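Local coordinates for protein 7beta-hydroxysteroid dehydrogenase (Collinsella aerofaciens, PDB 5FYD) that catalyses the NADPH-dependent reduction of the 7-oxo group of 7-oxolithocholate to ursodeoxycholate, as a homodimeric short-chain dehydrogenase/reductase, at residues G8-I13 against E81-G86; G32-M37 against G57-V62; F97-D102 against S150-Q155; S143-S148 against A158-I163. One frame throughout, in Å; residues are numbered along the deposited sequence.

Interaction 1: G8-I13 against E81-G86; sequences GEWGLI and EGLDMG
Trp10 and Met85 form a parallel beta bridge with their CA atoms 4.8 Å apart, flanked by two backbone bonds: Trp10 N donates to Asp84 O, and Gly86 N donates to Trp10 O over 2.7 Å with a nearly straight N-H...O angle of 174°. Just before the bridge the carboxylate of Asp84 adds a third bond: with its CG anti to the backbone N (chi1 -178°), OD2 reaches Glu9 N at 3.0 Å through the lone pair facing away from OD1. The other oxygen, OD1, forms a salt bridge with Arg135, so the group is held through both oxygens and probably stays ionised. Gly8 and Gly86 meet backbone to backbone, Gly8 N lying 3.7 Å from Gly86 CA; both are glycines, so the two main chains can approach this closely.

Leu83 lies against one face of the Trp10 indole. Its CD2 is 3.9 Å from the centroid of the five-membered ring and 21° off the ring normal, a CH-pi contact, while Leu83 CD1 lies 3.9 Å from Trp10 CD2. Asp84 O lies at the indole edge, in its plane. Met85 is folded at chi2 and chi3, which brings SD to 4.0 Å from Trp10 CB and turns CE onto Leu12 CB at 3.8 Å. Phe130 of helix 105-132 packs on Met85 as well. The contact joins the starts of strands 10-14 and 85-90, adjacent in the parallel sheet of the Rossmann fold, where the chain has crossed back from the outer strand 60-64 to the other side of strand 10-14.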
loop_
_atom_site.group_PDB
_atom_site.type_symbol
_atom_site.label_atom_id
_atom_site.label_comp_id
_atom_site.label_asym_id
_atom_site.label_seq_id
_atom_site.Cartn_x
_atom_site.Cartn_y
_atom_site.Cartn_z
ATOM N N GLY A 8 17.810 -9.005 -29.344
ATOM C CA GLY A 8 17.736 -10.481 -29.318
ATOM C C GLY A 8 16.338 -11.010 -29.142
ATOM O O GLY A 8 15.415 -10.254 -29.000
ATOM N N GLU A 9 16.187 -12.328 -29.150
ATOM C CA GLU A 9 14.850 -12.940 -29.218
ATOM C C GLU A 9 14.000 -12.820 -27.972
ATOM O O GLU A 9 12.782 -12.659 -28.083
ATOM C CB GLU A 9 14.929 -14.438 -29.570
ATOM C CG GLU A 9 15.207 -14.742 -31.015
ATOM C CD GLU A 9 14.087 -14.271 -31.916
ATOM O OE1 GLU A 9 12.918 -14.739 -31.823
ATOM O OE2 GLU A 9 14.400 -13.394 -32.702
ATOM N N TRP A 10 14.621 -12.963 -26.800
ATOM C CA TRP A 10 13.899 -13.000 -25.550
ATOM C C TRP A 10 14.338 -11.887 -24.603
ATOM O O TRP A 10 15.526 -11.584 -24.502
ATOM C CB TRP A 10 14.095 -14.345 -24.857
ATOM C CG TRP A 10 13.417 -15.485 -25.551
ATOM C CD1 TRP A 10 13.882 -16.198 -26.611
ATOM C CD2 TRP A 10 12.161 -16.051 -25.198
ATOM N NE1 TRP A 10 12.977 -17.179 -26.957
ATOM C CE2 TRP A 10 11.905 -17.104 -26.115
ATOM C CE3 TRP A 10 11.207 -15.760 -24.210
ATOM C CZ2 TRP A 10 10.768 -17.894 -26.039
ATOM C CZ3 TRP A 10 10.063 -16.516 -24.145
ATOM C CH2 TRP A 10 9.841 -17.581 -25.064
ATOM N N GLY A 11 13.367 -11.308 -23.908
ATOM C CA GLY A 11 13.626 -10.365 -22.817
ATOM C C GLY A 11 13.129 -10.944 -21.510
ATOM O O GLY A 11 12.133 -11.663 -21.474
ATOM N N LEU A 12 13.837 -10.624 -20.436
ATOM C CA LEU A 12 13.621 -11.199 -19.124
ATOM C C LEU A 12 13.221 -10.086 -18.200
ATOM O O LEU A 12 14.011 -9.152 -17.957
ATOM C CB LEU A 12 14.921 -11.839 -18.650
ATOM C CG LEU A 12 15.016 -12.377 -17.238
ATOM C CD1 LEU A 12 13.961 -13.430 -16.965
ATOM C CD2 LEU A 12 16.388 -12.942 -17.004
ATOM N N ILE A 13 12.010 -10.168 -17.668
ATOM C CA ILE A 13 11.537 -9.204 -16.709
ATOM C C ILE A 13 11.489 -9.861 -15.335
ATOM O O ILE A 13 10.675 -10.765 -15.083
ATOM C CB ILE A 13 10.140 -8.657 -17.083
ATOM C CG1 ILE A 13 10.122 -8.177 -18.556
ATOM C CG2 ILE A 13 9.706 -7.564 -16.112
ATOM C CD1 ILE A 13 11.230 -7.219 -18.941
ATOM N N GLU A 81 18.105 -20.991 -20.114
ATOM C CA GLU A 81 19.231 -21.637 -20.791
ATOM C C GLU A 81 18.792 -22.059 -22.196
ATOM O O GLU A 81 17.717 -22.591 -22.355
ATOM C CB GLU A 81 19.692 -22.869 -20.009
ATOM C CG GLU A 81 20.919 -23.565 -20.586
ATOM C CD GLU A 81 21.266 -24.847 -19.851
ATOM O OE1 GLU A 81 20.481 -25.270 -18.971
ATOM O OE2 GLU A 81 22.321 -25.446 -20.155
ATOM N N GLY A 82 19.607 -21.742 -23.193
ATOM C CA GLY A 82 19.302 -22.054 -24.589
ATOM C C GLY A 82 18.474 -21.028 -25.354
ATOM O O GLY A 82 18.369 -21.125 -26.597
ATOM N N LEU A 83 17.884 -20.058 -24.651
ATOM C CA LEU A 83 17.198 -18.937 -25.294
ATOM C C LEU A 83 18.200 -17.905 -25.797
ATOM O O LEU A 83 19.220 -17.651 -25.162
ATOM C CB LEU A 83 16.222 -18.250 -24.337
ATOM C CG LEU A 83 15.125 -19.075 -23.678
ATOM C CD1 LEU A 83 14.309 -18.208 -22.747
ATOM C CD2 LEU A 83 14.213 -19.776 -24.678
ATOM N N ASP A 84 17.905 -17.308 -26.951
ATOM C CA ASP A 84 18.664 -16.154 -27.396
ATOM C C ASP A 84 18.164 -14.947 -26.602
ATOM O O ASP A 84 17.011 -14.530 -26.764
ATOM C CB ASP A 84 18.533 -15.880 -28.885
ATOM C CG ASP A 84 19.384 -14.706 -29.297
ATOM O OD1 ASP A 84 20.609 -14.895 -29.396
ATOM O OD2 ASP A 84 18.853 -13.587 -29.470
ATOM N N MET A 85 19.020 -14.432 -25.716
ATOM C CA MET A 85 18.634 -13.366 -24.774
ATOM C C MET A 85 19.034 -12.005 -25.336
ATOM O O MET A 85 20.175 -11.806 -25.795
ATOM C CB MET A 85 19.300 -13.572 -23.410
ATOM C CG MET A 85 18.935 -14.889 -22.723
ATOM S SD MET A 85 17.175 -15.084 -22.448
ATOM C CE MET A 85 16.750 -13.644 -21.457
ATOM N N GLY A 86 18.089 -11.073 -25.311
ATOM C CA GLY A 86 18.363 -9.687 -25.732
ATOM C C GLY A 86 18.207 -8.613 -24.665
ATOM O O GLY A 86 18.770 -7.520 -24.805
#

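Interaction 2: G32-M37 against G57-V62; sequences GMNVVM and GVETKV
Asn34 and Glu59 both carry CG anti to the carbonyl carbon (chi1 -58° for Asn34), which lays the two side chains against each other where the strands begin. The amide oxygen OD1 of Asn34 takes the backbone N-H of Glu59 at 2.8 Å, the donor tilted 34° from the amide plane, and so continues the interstrand bonding one step ahead of the first main-chain bond. The amide and carboxylate planes are 81° apart. Asn34 ND2 and Glu59 OE1 are joined through a water, which accepts from ND2 at 2.8 Å and donates to OE1 at 3.1 Å.

From there strands 34-37 and 60-62 run parallel. Val35 N bonds to Glu59 O, Lys61 N to Val35 O and Met37 N to Lys61 O, the last at 2.9 Å. On the face bearing Val35, Thr60, Met37 and Val62, CG of Met37 touches CG2 of Val62 at 3.9 Å. Val58 covers Met33 O with its methyls, CG1 at 3.4 Å; this buried oxygen has no polar partner. Thr60 OG1 turns to Arg53 of helix 42-56, the helix that connects the two strands in a right-handed beta-alpha-beta crossover. The chemistry implies a pairing carried mainly by main-chain bonds, with the Asn34 amide extending it toward the strand starts and a water bridging the polar ends there.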
loop_
_atom_site.group_PDB
_atom_site.type_symbol
_atom_site.label_atom_id
_atom_site.label_comp_id
_atom_site.label_asym_id
_atom_site.label_seq_id
_atom_site.Cartn_x
_atom_site.Cartn_y
_atom_site.Cartn_z
ATOM N N GLY A 32 8.423 -6.611 -30.187
ATOM C CA GLY A 32 8.632 -7.889 -30.841
ATOM C C GLY A 32 9.362 -8.968 -30.063
ATOM O O GLY A 32 9.576 -10.052 -30.602
ATOM N N MET A 33 9.751 -8.702 -28.821
ATOM C CA MET A 33 10.485 -9.707 -28.047
ATOM C C MET A 33 9.544 -10.687 -27.385
ATOM O O MET A 33 8.460 -10.324 -26.922
ATOM C CB MET A 33 11.336 -9.092 -26.935
ATOM C CG MET A 33 12.443 -8.191 -27.425
ATOM S SD MET A 33 13.490 -7.714 -26.009
ATOM C CE MET A 33 15.002 -8.487 -26.471
ATOM N N ASN A 34 9.984 -11.939 -27.352
ATOM C CA ASN A 34 9.327 -12.960 -26.542
ATOM C C ASN A 34 9.686 -12.654 -25.092
ATOM O O ASN A 34 10.728 -12.067 -24.849
ATOM C CB ASN A 34 9.803 -14.344 -26.951
ATOM C CG ASN A 34 9.539 -14.635 -28.416
ATOM O OD1 ASN A 34 8.418 -14.440 -28.919
ATOM N ND2 ASN A 34 10.559 -15.102 -29.112
ATOM N N VAL A 35 8.830 -13.035 -24.150
ATOM C CA VAL A 35 8.938 -12.509 -22.786
ATOM C C VAL A 35 9.078 -13.645 -21.780
ATOM O O VAL A 35 8.218 -14.508 -21.710
ATOM C CB VAL A 35 7.716 -11.666 -22.435
ATOM C CG1 VAL A 35 7.861 -11.041 -21.067
ATOM C CG2 VAL A 35 7.496 -10.575 -23.478
ATOM N N VAL A 36 10.154 -13.604 -20.989
ATOM C CA VAL A 36 10.282 -14.456 -19.816
ATOM C C VAL A 36 9.867 -13.572 -18.665
ATOM O O VAL A 36 10.509 -12.547 -18.421
ATOM C CB VAL A 36 11.728 -14.955 -19.591
ATOM C CG1 VAL A 36 11.757 -15.945 -18.449
ATOM C CG2 VAL A 36 12.288 -15.590 -20.831
ATOM N N MET A 37 8.803 -13.955 -17.973
ATOM C CA MET A 37 8.252 -13.164 -16.880
ATOM C C MET A 37 8.393 -13.936 -15.579
ATOM O O MET A 37 8.025 -15.126 -15.504
ATOM C CB MET A 37 6.786 -12.778 -17.141
ATOM C CG MET A 37 5.817 -13.907 -17.381
ATOM S SD MET A 37 4.213 -13.197 -17.842
ATOM C CE MET A 37 4.620 -12.655 -19.478
ATOM N N GLY A 57 1.168 -11.423 -29.768
ATOM C CA GLY A 57 1.584 -12.519 -30.637
ATOM C C GLY A 57 3.032 -12.928 -30.434
ATOM O O GLY A 57 3.681 -13.423 -31.357
ATOM N N VAL A 58 3.542 -12.715 -29.227
ATOM C CA VAL A 58 4.888 -13.177 -28.882
ATOM C C VAL A 58 4.782 -14.426 -28.037
ATOM O O VAL A 58 3.718 -14.727 -27.471
ATOM C CB VAL A 58 5.733 -12.084 -28.179
ATOM C CG1 VAL A 58 5.846 -10.862 -29.091
ATOM C CG2 VAL A 58 5.194 -11.712 -26.814
ATOM N N GLU A 59 5.895 -15.132 -27.928
ATOM C CA GLU A 59 5.979 -16.288 -27.032
ATOM C C GLU A 59 6.208 -15.805 -25.608
ATOM O O GLU A 59 6.805 -14.740 -25.393
ATOM C CB GLU A 59 7.119 -17.210 -27.429
ATOM C CG GLU A 59 6.945 -17.870 -28.792
ATOM C CD GLU A 59 8.155 -18.659 -29.184
ATOM O OE1 GLU A 59 9.081 -18.078 -29.767
ATOM O OE2 GLU A 59 8.228 -19.854 -28.827
ATOM N N THR A 60 5.758 -16.604 -24.644
ATOM C CA THR A 60 5.974 -16.297 -23.243
ATOM C C THR A 60 6.533 -17.508 -22.502
ATOM O O THR A 60 6.391 -18.641 -22.952
ATOM C CB THR A 60 4.685 -15.822 -22.537
ATOM O OG1 THR A 60 3.691 -16.863 -22.575
ATOM C CG2 THR A 60 4.169 -14.522 -23.171
ATOM N N LYS A 61 7.240 -17.243 -21.411
ATOM C CA LYS A 61 7.655 -18.266 -20.470
ATOM C C LYS A 61 7.459 -17.706 -19.084
ATOM O O LYS A 61 7.916 -16.600 -18.800
ATOM C CB LYS A 61 9.124 -18.592 -20.689
ATOM C CG LYS A 61 9.599 -19.864 -20.010
ATOM C CD LYS A 61 11.038 -20.173 -20.401
ATOM C CE LYS A 61 11.221 -20.556 -21.868
ATOM N NZ LYS A 61 11.058 -22.025 -22.075
ATOM N N VAL A 62 6.772 -18.450 -18.233
ATOM C CA VAL A 62 6.471 -18.001 -16.873
ATOM C C VAL A 62 7.385 -18.759 -15.942
ATOM O O VAL A 62 7.465 -19.994 -16.036
ATOM C CB VAL A 62 5.004 -18.296 -16.518
ATOM C CG1 VAL A 62 4.759 -18.168 -15.012
ATOM C CG2 VAL A 62 4.094 -17.359 -17.305
HETATM O O HOH W 1 10.154 -15.918 -31.722
#

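Interaction 3: F97-D102 against S150-Q155; sequences FGKIQD and SPWNGQ
Phe97 lays its ring beside the side chain of Trp152, CE1 touching CB of Trp152 at 3.8 Å. The phenyl and the five-membered ring of the indole are almost parallel, their planes 15° apart, but with centroids 5.9 Å apart they are slid past each other and barely overlap. The first torsion of Phe97, CG anti to the backbone N (chi1 168°), lets the two side chains run alongside in the same direction. Lys99 lies alongside the indole too, its extended chain bringing CE to 3.5 Å from NE1 of Trp152; this is aliphatic contact through the methylene, with the ammonium beyond it. At the backbone, Gly98 N donates to Trp152 O at 2.8 Å, almost straight at the hydrogen (175°) though the donor stands above the carbonyl plane. Trp152 occupies the third position of a type II turn, closed by Asn153 N to Ser150 O at 2.9 Å.

Asn153 OD1 binds Ser96 N, a further link between the two loops. The contact lies on the surface, joining the loop that follows strand 85-90 to the turn entering helix 154-173, close to Tyr156, the probable proton acceptor. Helix 250-258 packs on Pro151, and Pro192 of the second subunit packs on Phe97.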
loop_
_atom_site.group_PDB
_atom_site.type_symbol
_atom_site.label_atom_id
_atom_site.label_comp_id
_atom_site.label_asym_id
_atom_site.label_seq_id
_atom_site.Cartn_x
_atom_site.Cartn_y
_atom_site.Cartn_z
ATOM N N PHE A 97 8.828 -1.402 6.667
ATOM C CA PHE A 97 8.825 -0.297 7.593
ATOM C C PHE A 97 9.404 -0.719 8.943
ATOM O O PHE A 97 9.112 -1.802 9.441
ATOM C CB PHE A 97 7.400 0.252 7.783
ATOM C CG PHE A 97 7.275 1.209 8.934
ATOM C CD1 PHE A 97 7.713 2.520 8.812
ATOM C CD2 PHE A 97 6.732 0.796 10.145
ATOM C CE1 PHE A 97 7.624 3.409 9.882
ATOM C CE2 PHE A 97 6.628 1.684 11.214
ATOM C CZ PHE A 97 7.079 2.985 11.082
ATOM N N GLY A 98 10.220 0.156 9.508
ATOM C CA GLY A 98 10.762 -0.003 10.843
ATOM C C GLY A 98 12.145 0.570 10.949
ATOM O O GLY A 98 12.901 0.563 9.964
ATOM N N LYS A 99 12.493 1.078 12.131
ATOM C CA LYS A 99 13.879 1.386 12.443
ATOM C C LYS A 99 14.696 0.108 12.290
ATOM O O LYS A 99 14.151 -1.021 12.390
ATOM C CB LYS A 99 14.053 1.907 13.866
ATOM C CG LYS A 99 13.368 3.235 14.156
ATOM C CD LYS A 99 13.939 3.869 15.401
ATOM C CE LYS A 99 13.302 5.210 15.692
ATOM N NZ LYS A 99 13.894 5.822 16.917
ATOM N N ILE A 100 15.997 0.279 12.063
ATOM C CA ILE A 100 16.904 -0.859 11.824
ATOM C C ILE A 100 16.755 -1.950 12.905
ATOM O O ILE A 100 16.604 -3.117 12.577
ATOM C CB ILE A 100 18.393 -0.427 11.636
ATOM C CG1 ILE A 100 19.262 -1.637 11.237
ATOM C CG2 ILE A 100 18.966 0.265 12.880
ATOM C CD1 ILE A 100 20.736 -1.337 11.099
ATOM N N GLN A 101 16.774 -1.538 14.175
ATOM C CA GLN A 101 16.716 -2.467 15.317
ATOM C C GLN A 101 15.348 -3.154 15.505
ATOM O O GLN A 101 15.260 -4.180 16.172
ATOM C CB GLN A 101 17.155 -1.755 16.628
ATOM C CG GLN A 101 16.168 -0.716 17.144
ATOM C CD GLN A 101 16.406 0.685 16.615
ATOM O OE1 GLN A 101 17.022 0.883 15.559
ATOM N NE2 GLN A 101 15.949 1.662 17.357
ATOM N N ASP A 102 14.294 -2.597 14.920
ATOM C CA ASP A 102 12.938 -3.136 15.035
ATOM C C ASP A 102 12.577 -4.132 13.945
ATOM O O ASP A 102 11.484 -4.687 13.961
ATOM C CB ASP A 102 11.941 -1.991 15.045
ATOM C CG ASP A 102 12.082 -1.117 16.277
ATOM O OD1 ASP A 102 12.501 -1.623 17.320
ATOM O OD2 ASP A 102 11.769 0.077 16.214
ATOM N N SER A 150 16.199 6.664 3.252
ATOM C CA SER A 150 14.820 6.361 3.641
ATOM C C SER A 150 14.738 6.005 5.130
ATOM O O SER A 150 14.560 4.837 5.486
ATOM C CB SER A 150 14.240 5.244 2.765
ATOM O OG SER A 150 15.093 4.107 2.715
ATOM N N PRO A 151 14.894 7.020 6.013
ATOM C CA PRO A 151 14.669 6.831 7.452
ATOM C C PRO A 151 13.366 6.096 7.729
ATOM O O PRO A 151 12.374 6.331 7.034
ATOM C CB PRO A 151 14.602 8.279 7.977
ATOM C CG PRO A 151 15.480 9.047 7.051
ATOM C CD PRO A 151 15.219 8.435 5.705
ATOM N N TRP A 152 13.407 5.176 8.703
ATOM C CA TRP A 152 12.305 4.267 9.078
ATOM C C TRP A 152 12.012 3.171 8.035
ATOM O O TRP A 152 11.060 2.418 8.167
ATOM C CB TRP A 152 11.032 5.030 9.520
ATOM C CG TRP A 152 11.096 5.567 10.931
ATOM C CD1 TRP A 152 10.631 4.952 12.061
ATOM C CD2 TRP A 152 11.692 6.797 11.370
ATOM N NE1 TRP A 152 10.878 5.725 13.163
ATOM C CE2 TRP A 152 11.514 6.868 12.773
ATOM C CE3 TRP A 152 12.294 7.875 10.711
ATOM C CZ2 TRP A 152 11.957 7.961 13.534
ATOM C CZ3 TRP A 152 12.755 8.945 11.465
ATOM C CH2 TRP A 152 12.579 8.982 12.870
ATOM N N ASN A 153 12.857 3.073 7.009
ATOM C CA ASN A 153 12.788 2.002 6.027
ATOM C C ASN A 153 14.155 1.922 5.336
ATOM O O ASN A 153 14.258 1.916 4.106
ATOM C CB ASN A 153 11.662 2.274 5.015
ATOM C CG ASN A 153 11.164 1.012 4.319
ATOM O OD1 ASN A 153 11.846 0.006 4.238
ATOM N ND2 ASN A 153 9.926 1.065 3.830
ATOM N N GLY A 154 15.193 1.894 6.155
ATOM C CA GLY A 154 16.575 2.115 5.722
ATOM C C GLY A 154 17.047 1.255 4.559
ATOM O O GLY A 154 17.718 1.744 3.624
ATOM N N GLN A 155 16.669 -0.020 4.576
ATOM C CA GLN A 155 17.096 -0.908 3.490
ATOM C C GLN A 155 16.483 -0.650 2.107
ATOM O O GLN A 155 17.058 -1.086 1.092
ATOM C CB GLN A 155 16.931 -2.377 3.882
ATOM C CG GLN A 155 18.209 -3.001 4.393
ATOM C CD GLN A 155 18.333 -4.463 4.016
ATOM O OE1 GLN A 155 18.699 -4.807 2.907
ATOM N NE2 GLN A 155 18.053 -5.326 4.958
#

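Interaction 4: S143-S148 against A158-I163; sequences SMTGIS and AGKAFI
Lys160 is the first of residues 158-163 of helix 154-173 to carry the contact, and its first methylenes do the touching: CG meets CB of Ser143 at 3.7 Å, and CB lies 4.3 Å from Thr145 OG1. The chain then bends at chi2 (-51°) and chi3, carrying the ammonium away from residues 143-148 to Val141 O, with which NZ is hydrogen-bonded. Next, the methyl of Ala161 sits 3.5 Å from Gly146 O. Gly146, lacking a side chain, lets the backbones come together here, its CA 4.1 Å from that of Ala161. Further along, Phe162 and then Ile163 turn to helix 105-132, where both pack on Phe119.

Opposite, Ser143 OG lies anti to its own main-chain nitrogen (chi1 176°) and shares a hydrogen bond of 3.1 Å with Thr145 OG1, either hydroxyl being a possible donor. Ser143 is inferred to stabilise the transition state, and Lys160, by similarity, to lower the pKa of Tyr156, whose side chain touches both Ser143 and Thr145. The chemistry implies that these two SDR active-site residues meet by van der Waals packing alone, consistent with a spacing set by close fit: Ser143 OG bonds to Thr145 OG1 and Lys160 NZ to Val141 O, while Ser143 N is buried without a partner in the model.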
loop_
_atom_site.group_PDB
_atom_site.type_symbol
_atom_site.label_atom_id
_atom_site.label_comp_id
_atom_site.label_asym_id
_atom_site.label_seq_id
_atom_site.Cartn_x
_atom_site.Cartn_y
_atom_site.Cartn_z
ATOM N N SER A 143 15.171 3.790 -7.179
ATOM C CA SER A 143 14.190 4.625 -6.514
ATOM C C SER A 143 14.868 5.861 -6.004
ATOM O O SER A 143 16.056 5.821 -5.627
ATOM C CB SER A 143 13.619 3.862 -5.338
ATOM O OG SER A 143 12.726 4.683 -4.614
ATOM N N MET A 144 14.128 6.966 -5.985
ATOM C CA MET A 144 14.598 8.198 -5.388
ATOM C C MET A 144 15.056 8.038 -3.925
ATOM O O MET A 144 15.928 8.786 -3.501
ATOM C CB MET A 144 13.534 9.303 -5.540
ATOM C CG MET A 144 13.582 9.892 -6.949
ATOM S SD MET A 144 12.191 10.957 -7.284
ATOM C CE MET A 144 12.594 12.341 -6.224
ATOM N N THR A 145 14.546 7.025 -3.214
ATOM C CA THR A 145 15.034 6.693 -1.878
ATOM C C THR A 145 16.523 6.320 -1.885
ATOM O O THR A 145 17.211 6.510 -0.877
ATOM C CB THR A 145 14.233 5.552 -1.207
ATOM O OG1 THR A 145 14.335 4.369 -1.997
ATOM C CG2 THR A 145 12.780 5.926 -1.023
ATOM N N GLY A 146 17.004 5.797 -3.010
ATOM C CA GLY A 146 18.429 5.542 -3.193
ATOM C C GLY A 146 19.309 6.784 -3.240
ATOM O O GLY A 146 20.528 6.696 -3.070
ATOM N N ILE A 147 18.696 7.936 -3.495
ATOM C CA ILE A 147 19.344 9.223 -3.477
ATOM C C ILE A 147 19.134 9.963 -2.157
ATOM O O ILE A 147 20.079 10.520 -1.601
ATOM C CB ILE A 147 18.830 10.097 -4.659
ATOM C CG1 ILE A 147 19.065 9.369 -5.980
ATOM C CG2 ILE A 147 19.467 11.483 -4.620
ATOM C CD1 ILE A 147 18.402 10.004 -7.170
ATOM N N SER A 148 17.890 9.969 -1.665
ATOM C CA SER A 148 17.527 10.711 -0.462
ATOM C C SER A 148 17.863 9.994 0.844
ATOM O O SER A 148 17.968 10.643 1.894
ATOM C CB SER A 148 16.020 10.978 -0.484
ATOM O OG SER A 148 15.291 9.771 -0.320
ATOM N N ALA A 158 18.910 1.846 0.798
ATOM C CA ALA A 158 20.252 1.255 0.753
ATOM C C ALA A 158 20.353 0.286 -0.426
ATOM O O ALA A 158 21.320 0.318 -1.191
ATOM C CB ALA A 158 20.591 0.551 2.060
ATOM N N GLY A 159 19.375 -0.611 -0.535
ATOM C CA GLY A 159 19.314 -1.565 -1.623
ATOM C C GLY A 159 19.147 -0.893 -2.972
ATOM O O GLY A 159 19.821 -1.262 -3.949
ATOM N N LYS A 160 18.262 0.106 -3.046
ATOM C CA LYS A 160 18.078 0.819 -4.300
ATOM C C LYS A 160 19.334 1.604 -4.685
ATOM O O LYS A 160 19.655 1.718 -5.865
ATOM C CB LYS A 160 16.829 1.705 -4.276
ATOM C CG LYS A 160 15.533 0.924 -4.317
ATOM C CD LYS A 160 15.543 -0.073 -5.476
ATOM C CE LYS A 160 14.217 -0.285 -6.146
ATOM N NZ LYS A 160 14.376 -1.385 -7.128
ATOM N N ALA A 161 20.080 2.105 -3.698
ATOM C CA ALA A 161 21.362 2.767 -3.998
ATOM C C ALA A 161 22.398 1.780 -4.531
ATOM O O ALA A 161 23.225 2.117 -5.398
ATOM C CB ALA A 161 21.891 3.485 -2.780
ATOM N N PHE A 162 22.395 0.565 -3.992
ATOM C CA PHE A 162 23.279 -0.488 -4.519
ATOM C C PHE A 162 22.973 -0.729 -6.001
ATOM O O PHE A 162 23.871 -0.735 -6.867
ATOM C CB PHE A 162 23.100 -1.775 -3.718
ATOM C CG PHE A 162 24.073 -2.847 -4.083
ATOM C CD1 PHE A 162 23.836 -3.689 -5.149
ATOM C CD2 PHE A 162 25.256 -2.981 -3.360
ATOM C CE1 PHE A 162 24.741 -4.676 -5.484
ATOM C CE2 PHE A 162 26.158 -3.949 -3.684
ATOM C CZ PHE A 162 25.902 -4.812 -4.736
ATOM N N ILE A 163 21.687 -0.893 -6.309
ATOM C CA ILE A 163 21.261 -1.117 -7.697
ATOM C C ILE A 163 21.656 0.082 -8.566
ATOM O O ILE A 163 22.175 -0.091 -9.671
ATOM C CB ILE A 163 19.739 -1.363 -7.791
ATOM C CG1 ILE A 163 19.395 -2.703 -7.121
ATOM C CG2 ILE A 163 19.258 -1.297 -9.237
ATOM C CD1 ILE A 163 17.921 -2.963 -6.921
#

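Interactions 1 and 2 belong to one parallel sheet and share the border between strands 10-14 and 34-39, where Gly11 N and O probably bond to Asn34 O and Val36 N; interaction 2 is nested in the loop closed by interaction 1. Both rely on main-chain bonds, but interaction 1 is buried and interaction 2, at an outer strand, is only partly so. Interactions 3 and 4 lie on the other side of the chain's centre, their centres about 14 Å apart, and both use helix 154-173. Interaction 3 is a surface contact with aromatic groups and a single cross-segment hydrogen bond, whereas interaction 4 is buried and held by close packing beside the active site.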